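Arginase (PDB 2EF5) probably hydrolyses L-arginine to L-ornithine and urea, using two manganese ions bound in each subunit. Local coordinates at residues 29-32 with 33-37; 155-159 with 160-164; 205-209 with 210-214; 219-223 with 224-228. One frame throughout, in Å; residues are numbered along the deposited sequence.

Contact 1 of 4, residues 29-32 with 33-37; sequences ARLL and EQLED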
loop_
_atom_site.group_PDB
_atom_site.type_symbol
_atom_site.label_atom_id
_atom_site.label_comp_id
_atom_site.label_asym_id
_atom_site.label_seq_id
_atom_site.Cartn_x
_atom_site.Cartn_y
_atom_site.Cartn_z
ATOM N N ALA A 29 40.551 24.842 14.921
ATOM C CA ALA A 29 40.266 24.761 13.490
ATOM C C ALA A 29 40.067 26.186 12.929
ATOM O O ALA A 29 39.607 26.369 11.802
ATOM C CB ALA A 29 39.029 23.916 13.246
ATOM N N ARG A 30 40.413 27.184 13.741
ATOM C CA ARG A 30 40.320 28.597 13.367
ATOM C C ARG A 30 38.920 29.084 12.988
ATOM O O ARG A 30 38.750 29.853 12.048
ATOM C CB ARG A 30 41.303 28.892 12.226
ATOM C CG ARG A 30 42.728 28.449 12.538
ATOM C CD ARG A 30 43.693 28.777 11.414
ATOM N NE ARG A 30 43.835 30.219 11.227
ATOM C CZ ARG A 30 43.330 30.902 10.202
ATOM N NH1 ARG A 30 42.642 30.275 9.252
ATOM N NH2 ARG A 30 43.504 32.217 10.134
ATOM N N LEU A 31 37.917 28.635 13.728
ATOM C CA LEU A 31 36.546 29.050 13.471
ATOM C C LEU A 31 36.455 30.571 13.529
ATOM O O LEU A 31 35.855 31.222 12.678
ATOM C CB LEU A 31 35.614 28.458 14.534
ATOM C CG LEU A 31 34.251 29.144 14.700
ATOM C CD1 LEU A 31 33.415 28.931 13.446
ATOM C CD2 LEU A 31 33.543 28.589 15.934
ATOM N N LEU A 32 37.075 31.122 14.556
ATOM C CA LEU A 32 37.068 32.548 14.809
ATOM C C LEU A 32 37.771 33.389 13.742
ATOM O O LEU A 32 37.209 34.357 13.236
ATOM C CB LEU A 32 37.692 32.777 16.173
ATOM C CG LEU A 32 37.077 33.901 16.987
ATOM C CD1 LEU A 32 37.139 33.536 18.463
ATOM C CD2 LEU A 32 37.806 35.205 16.684
ATOM N N GLU A 33 38.998 33.025 13.409
ATOM C CA GLU A 33 39.748 33.756 12.399
ATOM C C GLU A 33 38.999 33.739 11.062
ATOM O O GLU A 33 38.925 34.753 10.367
ATOM C CB GLU A 33 41.138 33.139 12.216
ATOM C CG GLU A 33 42.049 33.186 13.445
ATOM C CD GLU A 33 41.513 32.402 14.646
ATOM O OE1 GLU A 33 40.681 31.488 14.467
ATOM O OE2 GLU A 33 41.949 32.697 15.781
ATOM N N GLN A 34 38.429 32.588 10.706
ATOM C CA GLN A 34 37.714 32.476 9.441
ATOM C C GLN A 34 36.399 33.245 9.438
ATOM O O GLN A 34 35.960 33.718 8.392
ATOM C CB GLN A 34 37.490 31.004 9.077
ATOM C CG GLN A 34 38.797 30.223 8.922
ATOM C CD GLN A 34 38.585 28.816 8.402
ATOM O OE1 GLN A 34 38.284 28.616 7.230
ATOM N NE2 GLN A 34 38.736 27.833 9.278
ATOM N N LEU A 35 35.764 33.373 10.598
ATOM C CA LEU A 35 34.524 34.136 10.671
ATOM C C LEU A 35 34.849 35.608 10.410
ATOM O O LEU A 35 34.071 36.323 9.770
ATOM C CB LEU A 35 33.859 33.970 12.041
ATOM C CG LEU A 35 33.039 32.680 12.203
ATOM C CD1 LEU A 35 32.549 32.554 13.634
ATOM C CD2 LEU A 35 31.864 32.689 11.242
ATOM N N GLU A 36 36.005 36.054 10.899
ATOM C CA GLU A 36 36.429 37.433 10.691
ATOM C C GLU A 36 36.766 37.654 9.213
ATOM O O GLU A 36 36.431 38.698 8.647
ATOM C CB GLU A 36 37.644 37.771 11.564
ATOM C CG GLU A 36 37.381 37.658 13.068
ATOM C CD GLU A 36 38.584 38.058 13.911
ATOM O OE1 GLU A 36 39.718 37.653 13.567
ATOM O OE2 GLU A 36 38.392 38.760 14.927
ATOM N N ASP A 37 37.425 36.680 8.583
ATOM C CA ASP A 37 37.768 36.813 7.164
ATOM C C ASP A 37 36.482 36.981 6.364
ATOM O O ASP A 37 36.468 37.587 5.290
ATOM C CB ASP A 37 38.502 35.571 6.646
ATOM C CG ASP A 37 39.828 35.350 7.323
ATOM O OD1 ASP A 37 40.391 36.321 7.863
ATOM O OD2 ASP A 37 40.318 34.202 7.301
HETATM O O HOH W 1 42.395 33.157 7.959
HETATM O O HOH W 2 39.407 30.106 16.600
#
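Leu31 and Leu35, one helical turn apart, make the tight side of this short helix, and Arg30, Glu33 and Glu36 make the loose one. Methyl CD1 of Leu31 meets CD1 of Leu35 at 3.7 Å, the two branched ends slanting across each other. Beneath them the helical ladder is regular: Leu35 N donates to Leu31 O at 3.0 Å, and its neighbours Gln34 and Glu36 bond likewise to Arg30 O and Leu32 O. Arg30, at the N-cap, has left-handed backbone angles, with phi +59°. Gln34 reaches back over this start, and its NE2 lies 3.0 Å from Ala29 O in a bent, weak bond, with a longer weak one to Arg30 O.

On the solvent side contacts are more casual. The Arg30 chain bends at chi3 (65°), which brings the guanidinium over the first turn of the helix and lays one face against CB of Glu33, 3.3 Å from NH2. The charges do not pair here: Arg30 NE stays 4.7 Å from Glu33 OE1. A water lies in plane at the guanidinium edge, 2.6 Å from Arg30 NH2, on the side of Asp37; its leg to Asp37 OD2 is so short as to be doubtful. Another water links Glu33 OE1 to Leu32 N.

The buried leucines face strand 87-93, Leu31 on Leu92 and Leu35 on Ile90, Leu32 leans on strand 41-47, and Gln34 rests against helix 272-284.

Contact 2 of 4, residues 155-159 with 160-164; sequences RAVDP and KDVVL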
loop_
_atom_site.group_PDB
_atom_site.type_symbol
_atom_site.label_atom_id
_atom_site.label_comp_id
_atom_site.label_asym_id
_atom_site.label_seq_id
_atom_site.Cartn_x
_atom_site.Cartn_y
_atom_site.Cartn_z
ATOM N N ARG A 155 12.146 23.793 28.352
ATOM C CA ARG A 155 11.125 23.646 27.315
ATOM C C ARG A 155 11.188 24.958 26.540
ATOM O O ARG A 155 11.153 26.034 27.141
ATOM C CB ARG A 155 9.734 23.459 27.936
ATOM C CG ARG A 155 8.627 23.186 26.916
ATOM C CD ARG A 155 7.316 22.781 27.590
ATOM N NE ARG A 155 6.719 23.865 28.369
ATOM C CZ ARG A 155 6.114 24.925 27.842
ATOM N NH1 ARG A 155 6.019 25.051 26.525
ATOM N NH2 ARG A 155 5.602 25.862 28.634
ATOM N N ALA A 156 11.300 24.894 25.217
ATOM C CA ALA A 156 11.396 26.134 24.458
ATOM C C ALA A 156 10.912 26.087 23.017
ATOM O O ALA A 156 10.937 27.104 22.327
ATOM C CB ALA A 156 12.835 26.647 24.501
ATOM N N VAL A 157 10.471 24.928 22.549
ATOM C CA VAL A 157 9.996 24.847 21.177
ATOM C C VAL A 157 8.800 23.921 21.037
ATOM O O VAL A 157 8.680 22.936 21.763
ATOM C CB VAL A 157 11.104 24.348 20.225
ATOM C CG1 VAL A 157 11.422 22.894 20.520
ATOM C CG2 VAL A 157 10.669 24.515 18.772
ATOM N N ASP A 158 7.912 24.250 20.107
ATOM C CA ASP A 158 6.744 23.423 19.854
ATOM C C ASP A 158 7.209 22.334 18.896
ATOM O O ASP A 158 7.882 22.624 17.912
ATOM C CB ASP A 158 5.638 24.251 19.196
ATOM C CG ASP A 158 4.342 23.473 19.029
ATOM O OD1 ASP A 158 4.362 22.386 18.413
ATOM O OD2 ASP A 158 3.297 23.953 19.519
ATOM N N PRO A 159 6.857 21.070 19.172
ATOM C CA PRO A 159 7.249 19.941 18.322
ATOM C C PRO A 159 6.998 20.192 16.839
ATOM O O PRO A 159 7.701 19.658 15.982
ATOM C CB PRO A 159 6.395 18.792 18.859
ATOM C CG PRO A 159 6.262 19.127 20.307
ATOM C CD PRO A 159 5.997 20.618 20.281
ATOM N N LYS A 160 5.993 21.008 16.541
ATOM C CA LYS A 160 5.649 21.303 15.158
ATOM C C LYS A 160 6.595 22.295 14.497
ATOM O O LYS A 160 6.540 22.487 13.283
ATOM C CB LYS A 160 4.201 21.805 15.073
ATOM C CG LYS A 160 3.184 20.746 15.507
ATOM C CD LYS A 160 1.744 21.190 15.271
ATOM C CE LYS A 160 0.772 20.060 15.588
ATOM N NZ LYS A 160 -0.645 20.440 15.309
ATOM N N ASP A 161 7.457 22.925 15.290
ATOM C CA ASP A 161 8.419 23.875 14.748
ATOM C C ASP A 161 9.810 23.242 14.767
ATOM O O ASP A 161 10.824 23.939 14.784
ATOM C CB ASP A 161 8.423 25.174 15.555
ATOM C CG ASP A 161 7.083 25.890 15.518
ATOM O OD1 ASP A 161 6.459 25.916 14.440
ATOM O OD2 ASP A 161 6.663 26.440 16.560
ATOM N N VAL A 162 9.840 21.911 14.763
ATOM C CA VAL A 162 11.093 21.161 14.774
ATOM C C VAL A 162 11.205 20.284 13.529
ATOM O O VAL A 162 10.232 19.680 13.093
ATOM C CB VAL A 162 11.201 20.237 16.014
ATOM C CG1 VAL A 162 12.446 19.335 15.897
ATOM C CG2 VAL A 162 11.275 21.074 17.292
ATOM N N VAL A 163 12.398 20.230 12.950
ATOM C CA VAL A 163 12.639 19.393 11.780
ATOM C C VAL A 163 13.976 18.696 11.982
ATOM O O VAL A 163 14.971 19.342 12.297
ATOM C CB VAL A 163 12.700 20.216 10.458
ATOM C CG1 VAL A 163 12.940 19.282 9.284
ATOM C CG2 VAL A 163 11.396 20.985 10.237
ATOM N N LEU A 164 13.975 17.375 11.830
ATOM C CA LEU A 164 15.177 16.565 11.971
ATOM C C LEU A 164 15.660 16.236 10.563
ATOM O O LEU A 164 14.855 15.879 9.702
ATOM C CB LEU A 164 14.861 15.267 12.717
ATOM C CG LEU A 164 14.759 15.319 14.242
ATOM C CD1 LEU A 164 14.063 14.067 14.784
ATOM C CD2 LEU A 164 16.169 15.429 14.815
HETATM O O HOH W 3 8.279 26.674 18.634
HETATM O O HOH W 4 7.569 19.299 12.897
#
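Asp158 organises the turn into strand 162-167 with two acceptors, one from its side chain and one from its backbone. Carboxylate oxygen OD1 takes the N-H of Lys160 at 2.8 Å in a nearly straight bond (170°), through the lone pair directed away from the other oxygen. This is an Asx turn, made possible because CG stands anti to the backbone N (chi1 -175°) and swings the carboxylate forward beside CB of Lys160. Meanwhile Asp158 O accepts from Asp161 N at 2.7 Å, closing a type I beta turn over Pro159 and Lys160; the donor stands well above the carbonyl plane. One residue on, Val162 N makes a weak bond to Pro159 O.

Other polar groups are met by water and by a charge from outside the turn. Asp158 N donates to a water that in turn donates to Asp161 OD2 at 2.6 Å, so one solvent molecule ties the two ends of the turn together. Asp161 is buried, and its other oxygen, OD1, forms a salt bridge with Arg111, a mate that is likely to keep it ionised. A further water sits 2.7 Å from Val162 O and 3.1 Å from Pro159 O.

Below this polar layer the packing is apolar: CG1 of Val157 meets CG2 of Val162 at 3.7 Å, the two side chains about at right angles. Val157 also touches Leu142 of helix 138-142 and Val114 of strand 113-117, while Val162 reaches Leu139, and backbone bonds from Asp161 and Val163 to Val114 join the new strand to its parallel neighbour 113-117.

Contact 3 of 4, residues 205-209 with 210-214; sequences KHLQG and LPLHV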
loop_
_atom_site.group_PDB
_atom_site.type_symbol
_atom_site.label_atom_id
_atom_site.label_comp_id
_atom_site.label_asym_id
_atom_site.label_seq_id
_atom_site.Cartn_x
_atom_site.Cartn_y
_atom_site.Cartn_z
ATOM N N LYS A 205 10.002 25.862 4.333
ATOM C CA LYS A 205 8.563 26.036 4.148
ATOM C C LYS A 205 7.840 25.629 5.423
ATOM O O LYS A 205 6.975 26.354 5.928
ATOM C CB LYS A 205 8.069 25.169 2.984
ATOM C CG LYS A 205 6.606 25.375 2.603
ATOM C CD LYS A 205 6.389 26.704 1.883
ATOM C CE LYS A 205 4.985 26.805 1.289
ATOM N NZ LYS A 205 4.828 28.011 0.414
ATOM N N HIS A 206 8.208 24.460 5.939
ATOM C CA HIS A 206 7.608 23.927 7.154
ATOM C C HIS A 206 7.789 24.885 8.329
ATOM O O HIS A 206 6.948 24.936 9.227
ATOM C CB HIS A 206 8.241 22.583 7.499
ATOM C CG HIS A 206 7.553 21.856 8.611
ATOM N ND1 HIS A 206 6.301 21.301 8.476
ATOM C CD2 HIS A 206 7.940 21.608 9.887
ATOM C CE1 HIS A 206 5.940 20.743 9.620
ATOM N NE2 HIS A 206 6.920 20.917 10.490
ATOM N N LEU A 207 8.883 25.643 8.312
ATOM C CA LEU A 207 9.181 26.586 9.386
ATOM C C LEU A 207 9.126 28.026 8.888
ATOM O O LEU A 207 9.787 28.910 9.439
ATOM C CB LEU A 207 10.579 26.301 9.953
ATOM C CG LEU A 207 10.879 24.874 10.417
ATOM C CD1 LEU A 207 12.333 24.768 10.876
ATOM C CD2 LEU A 207 9.941 24.504 11.554
ATOM N N GLN A 208 8.328 28.260 7.854
ATOM C CA GLN A 208 8.217 29.587 7.265
ATOM C C GLN A 208 7.888 30.700 8.260
ATOM O O GLN A 208 7.135 30.501 9.217
ATOM C CB GLN A 208 7.180 29.573 6.135
ATOM C CG GLN A 208 5.742 29.351 6.579
ATOM C CD GLN A 208 4.782 29.278 5.401
ATOM O OE1 GLN A 208 4.790 30.143 4.522
ATOM N NE2 GLN A 208 3.951 28.243 5.379
ATOM N N GLY A 209 8.482 31.866 8.028
ATOM C CA GLY A 209 8.253 33.021 8.878
ATOM C C GLY A 209 8.906 33.015 10.249
ATOM O O GLY A 209 8.767 33.982 10.998
ATOM N N LEU A 210 9.631 31.953 10.580
ATOM C CA LEU A 210 10.266 31.855 11.892
ATOM C C LEU A 210 11.775 32.000 11.882
ATOM O O LEU A 210 12.439 31.639 10.907
ATOM C CB LEU A 210 9.954 30.500 12.529
ATOM C CG LEU A 210 8.515 30.053 12.761
ATOM C CD1 LEU A 210 8.524 28.638 13.323
ATOM C CD2 LEU A 210 7.820 31.007 13.725
ATOM N N PRO A 211 12.335 32.563 12.962
ATOM C CA PRO A 211 13.793 32.697 13.015
ATOM C C PRO A 211 14.241 31.250 13.216
ATOM O O PRO A 211 13.522 30.457 13.831
ATOM C CB PRO A 211 14.020 33.561 14.252
ATOM C CG PRO A 211 12.821 33.257 15.116
ATOM C CD PRO A 211 11.700 33.232 14.111
ATOM N N LEU A 212 15.411 30.893 12.710
ATOM C CA LEU A 212 15.845 29.511 12.819
ATOM C C LEU A 212 17.098 29.254 13.632
ATOM O O LEU A 212 18.084 29.988 13.525
ATOM C CB LEU A 212 16.049 28.948 11.417
ATOM C CG LEU A 212 14.852 29.050 10.471
ATOM C CD1 LEU A 212 15.286 28.612 9.077
ATOM C CD2 LEU A 212 13.706 28.182 10.983
ATOM N N HIS A 213 17.039 28.207 14.455
ATOM C CA HIS A 213 18.183 27.783 15.253
ATOM C C HIS A 213 18.650 26.471 14.634
ATOM O O HIS A 213 17.870 25.530 14.483
ATOM C CB HIS A 213 17.797 27.530 16.714
ATOM C CG HIS A 213 18.915 26.975 17.537
ATOM N ND1 HIS A 213 19.246 25.637 17.536
ATOM C CD2 HIS A 213 19.827 27.585 18.331
ATOM C CE1 HIS A 213 20.313 25.448 18.290
ATOM N NE2 HIS A 213 20.687 26.615 18.783
ATOM N N VAL A 214 19.916 26.409 14.260
ATOM C CA VAL A 214 20.444 25.193 13.659
ATOM C C VAL A 214 21.351 24.474 14.651
ATOM O O VAL A 214 22.298 25.053 15.161
ATOM C CB VAL A 214 21.250 25.513 12.381
ATOM C CG1 VAL A 214 21.895 24.234 11.839
ATOM C CG2 VAL A 214 20.336 26.142 11.335
#
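Leu207 and Leu212 touch across a type II beta turn, Leu207 to Leu210, which carries the chain from helix 196-206 into strand 212-217 of the parallel alpha/beta fold of arginase. Methyl CD2 of Leu212 does the reaching. It lies 3.7 Å from CD1 and 3.8 Å from CB of Leu207, and the two side chains cross at a slant rather than meeting end on. In Leu207, CD1 is extended away from CA (chi2 177°), which carries this branch out to the Leu212 methyl while CB stays beside the same methyl, and this apolar pair lies where helix end and strand start converge.

Leu210 is turned differently. Its CB already lies 3.5 Å from Leu207 O, and with CG beside its own backbone N and anti to the carbonyl carbon (chi1 -58°), the torsion sets CG 3.7 Å from the same Leu207 O. Its end then spreads over the side chains of Arg111 and Asp161. An alanine here would remove CG and both methyls, and would probably open a gap over the turn and leave the Arg111-Asp161 pair less shielded from water.

Gly209 takes the third place of the turn with phi +74°, readily reached without a side chain. At the helix end Lys205 NZ forms a salt bridge with Asp158 OD2 of the second subunit. The ends of the turn are joined by Arg254, whose NH1 donates to Leu210 O and weakly to Leu207 O, the same carbonyl oxygen that accepts Leu210 N at 3.3 Å.

Contact 4 of 4, residues 219-223 with 224-228; sequences DVLDP and TLAPG. With MN (manganese (II) ion), chain G.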
loop_
_atom_site.group_PDB
_atom_site.type_symbol
_atom_site.label_atom_id
_atom_site.label_comp_id
_atom_site.label_asym_id
_atom_site.label_seq_id
_atom_site.Cartn_x
_atom_site.Cartn_y
_atom_site.Cartn_z
ATOM N N ASP A 219 28.095 13.980 13.983
ATOM C CA ASP A 219 27.826 12.628 13.527
ATOM C C ASP A 219 26.831 12.499 12.385
ATOM O O ASP A 219 26.575 11.395 11.933
ATOM C CB ASP A 219 27.398 11.725 14.691
ATOM C CG ASP A 219 25.989 12.004 15.179
ATOM O OD1 ASP A 219 25.227 12.741 14.525
ATOM O OD2 ASP A 219 25.636 11.455 16.237
ATOM N N VAL A 220 26.270 13.610 11.911
ATOM C CA VAL A 220 25.324 13.533 10.797
ATOM C C VAL A 220 26.120 13.248 9.524
ATOM O O VAL A 220 25.606 12.677 8.567
ATOM C CB VAL A 220 24.530 14.853 10.619
ATOM C CG1 VAL A 220 25.430 15.944 10.062
ATOM C CG2 VAL A 220 23.341 14.619 9.708
ATOM N N LEU A 221 27.383 13.653 9.533
ATOM C CA LEU A 221 28.268 13.454 8.394
ATOM C C LEU A 221 28.679 11.998 8.358
ATOM O O LEU A 221 28.761 11.350 9.394
ATOM C CB LEU A 221 29.521 14.317 8.535
ATOM C CG LEU A 221 29.302 15.827 8.561
ATOM C CD1 LEU A 221 30.584 16.517 8.980
ATOM C CD2 LEU A 221 28.844 16.301 7.187
ATOM N N ASP A 222 28.946 11.478 7.172
ATOM C CA ASP A 222 29.351 10.089 7.083
ATOM C C ASP A 222 30.614 9.918 7.930
ATOM O O ASP A 222 31.462 10.811 7.970
ATOM C CB ASP A 222 29.644 9.698 5.631
ATOM C CG ASP A 222 29.760 8.210 5.459
ATOM O OD1 ASP A 222 28.708 7.529 5.467
ATOM O OD2 ASP A 222 30.900 7.707 5.345
ATOM N N PRO A 223 30.744 8.780 8.632
ATOM C CA PRO A 223 31.916 8.509 9.480
ATOM C C PRO A 223 33.229 8.560 8.698
ATOM O O PRO A 223 34.274 8.936 9.228
ATOM C CB PRO A 223 31.629 7.114 10.028
ATOM C CG PRO A 223 30.129 7.091 10.127
ATOM C CD PRO A 223 29.717 7.736 8.811
ATOM N N THR A 224 33.165 8.181 7.430
ATOM C CA THR A 224 34.348 8.178 6.583
ATOM C C THR A 224 34.864 9.602 6.430
ATOM O O THR A 224 36.045 9.825 6.171
ATOM C CB THR A 224 34.023 7.619 5.182
ATOM O OG1 THR A 224 35.239 7.278 4.518
ATOM C CG2 THR A 224 33.289 8.659 4.343
ATOM N N LEU A 225 33.962 10.559 6.618
ATOM C CA LEU A 225 34.268 11.975 6.482
ATOM C C LEU A 225 34.486 12.649 7.835
ATOM O O LEU A 225 35.266 13.597 7.948
ATOM C CB LEU A 225 33.109 12.650 5.758
ATOM C CG LEU A 225 33.336 13.945 4.995
ATOM C CD1 LEU A 225 34.378 13.726 3.901
ATOM C CD2 LEU A 225 32.010 14.379 4.396
ATOM N N ALA A 226 33.784 12.166 8.853
ATOM C CA ALA A 226 33.896 12.720 10.195
ATOM C C ALA A 226 34.009 11.592 11.206
ATOM O O ALA A 226 33.027 11.223 11.841
ATOM C CB ALA A 226 32.679 13.591 10.519
ATOM N N PRO A 227 35.214 11.028 11.364
ATOM C CA PRO A 227 35.435 9.935 12.313
ATOM C C PRO A 227 35.397 10.397 13.768
ATOM O O PRO A 227 35.069 9.622 14.657
ATOM C CB PRO A 227 36.814 9.419 11.921
ATOM C CG PRO A 227 37.518 10.680 11.510
ATOM C CD PRO A 227 36.460 11.342 10.637
ATOM N N GLY A 228 35.726 11.666 13.998
ATOM C CA GLY A 228 35.760 12.196 15.351
ATOM C C GLY A 228 34.424 12.419 16.034
ATOM O O GLY A 228 34.091 13.548 16.388
HETATM MN MN MN G . 24.002 12.446 17.355
HETATM O O HOH W 5 30.379 10.756 11.482
#
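Leu221 and Ala226 supply the apolar part of this loop: the CB atoms of Leu221 and Ala226 approach to 3.8 Å, and CD1 of Leu221 comes to 3.9 Å from the same Ala226 CB. Helix 272-284 backs both, through Met276 on Leu221 and Thr273 on Ala226.

The backbone bonds centre on Asp222 O, which is gripped by two donors. Ala226 N reaches it at 2.8 Å in the carbonyl plane, whereas Leu225 N, at 2.9 Å, comes from above that plane. Together they fold the chain tightly round Pro223 and Thr224. A water spans the mouth of the loop, donating to Leu221 O and Ala226 O, each at 2.7 Å.

The sequence from Asp217 through Asp219 to Asp222 and Pro223 follows the arginase signature SxDxDxxDP, which leads from strand 212-217 into the metal site.

Among the carboxylates, Asp222 and Asp219 have separate work. Asp222 OD1 accepts from Gly236 N; its OD2 may reach Thr224 N, but the place of that oxygen is doubtful. Replacing Asp222 by an alanine is likely to leave the Gly236 N-H without its carboxylate mate and free that neighbouring loop to move away. Asp219 holds CG between backbone N and carbonyl carbon (chi1 74°) and binds manganese through OD2 at 2.2 Å, an ion shared with Asp118 OD1 and Asp217 OD2, with His120 also part of the site, while OD1 accepts from Ala119 N.

Contacts 2 and 3 are neighbours: their centres lie about 10 Å apart, and they touch where Asp161 OD1 meets Leu210 CD1 at 3.6 Å and Val163 CG2 meets His206 CD2 at 3.5 Å. Both feed strands into one parallel sheet; the manganese pair lies beyond the C-terminal ends of strands 87-93, 113-117 and 212-217. The side chain of Val162 is about 12 Å from a manganese ion and about 9 Å from that of Asp122. Contact 4 supplies a ligand, at nearest atoms about 8 Å from contact 2 and 9 Å from contact 3. Contact 1 stands apart, centre to centre about 30 Å from contact 2, its Ala29 side chain about 13 Å from bound lysine.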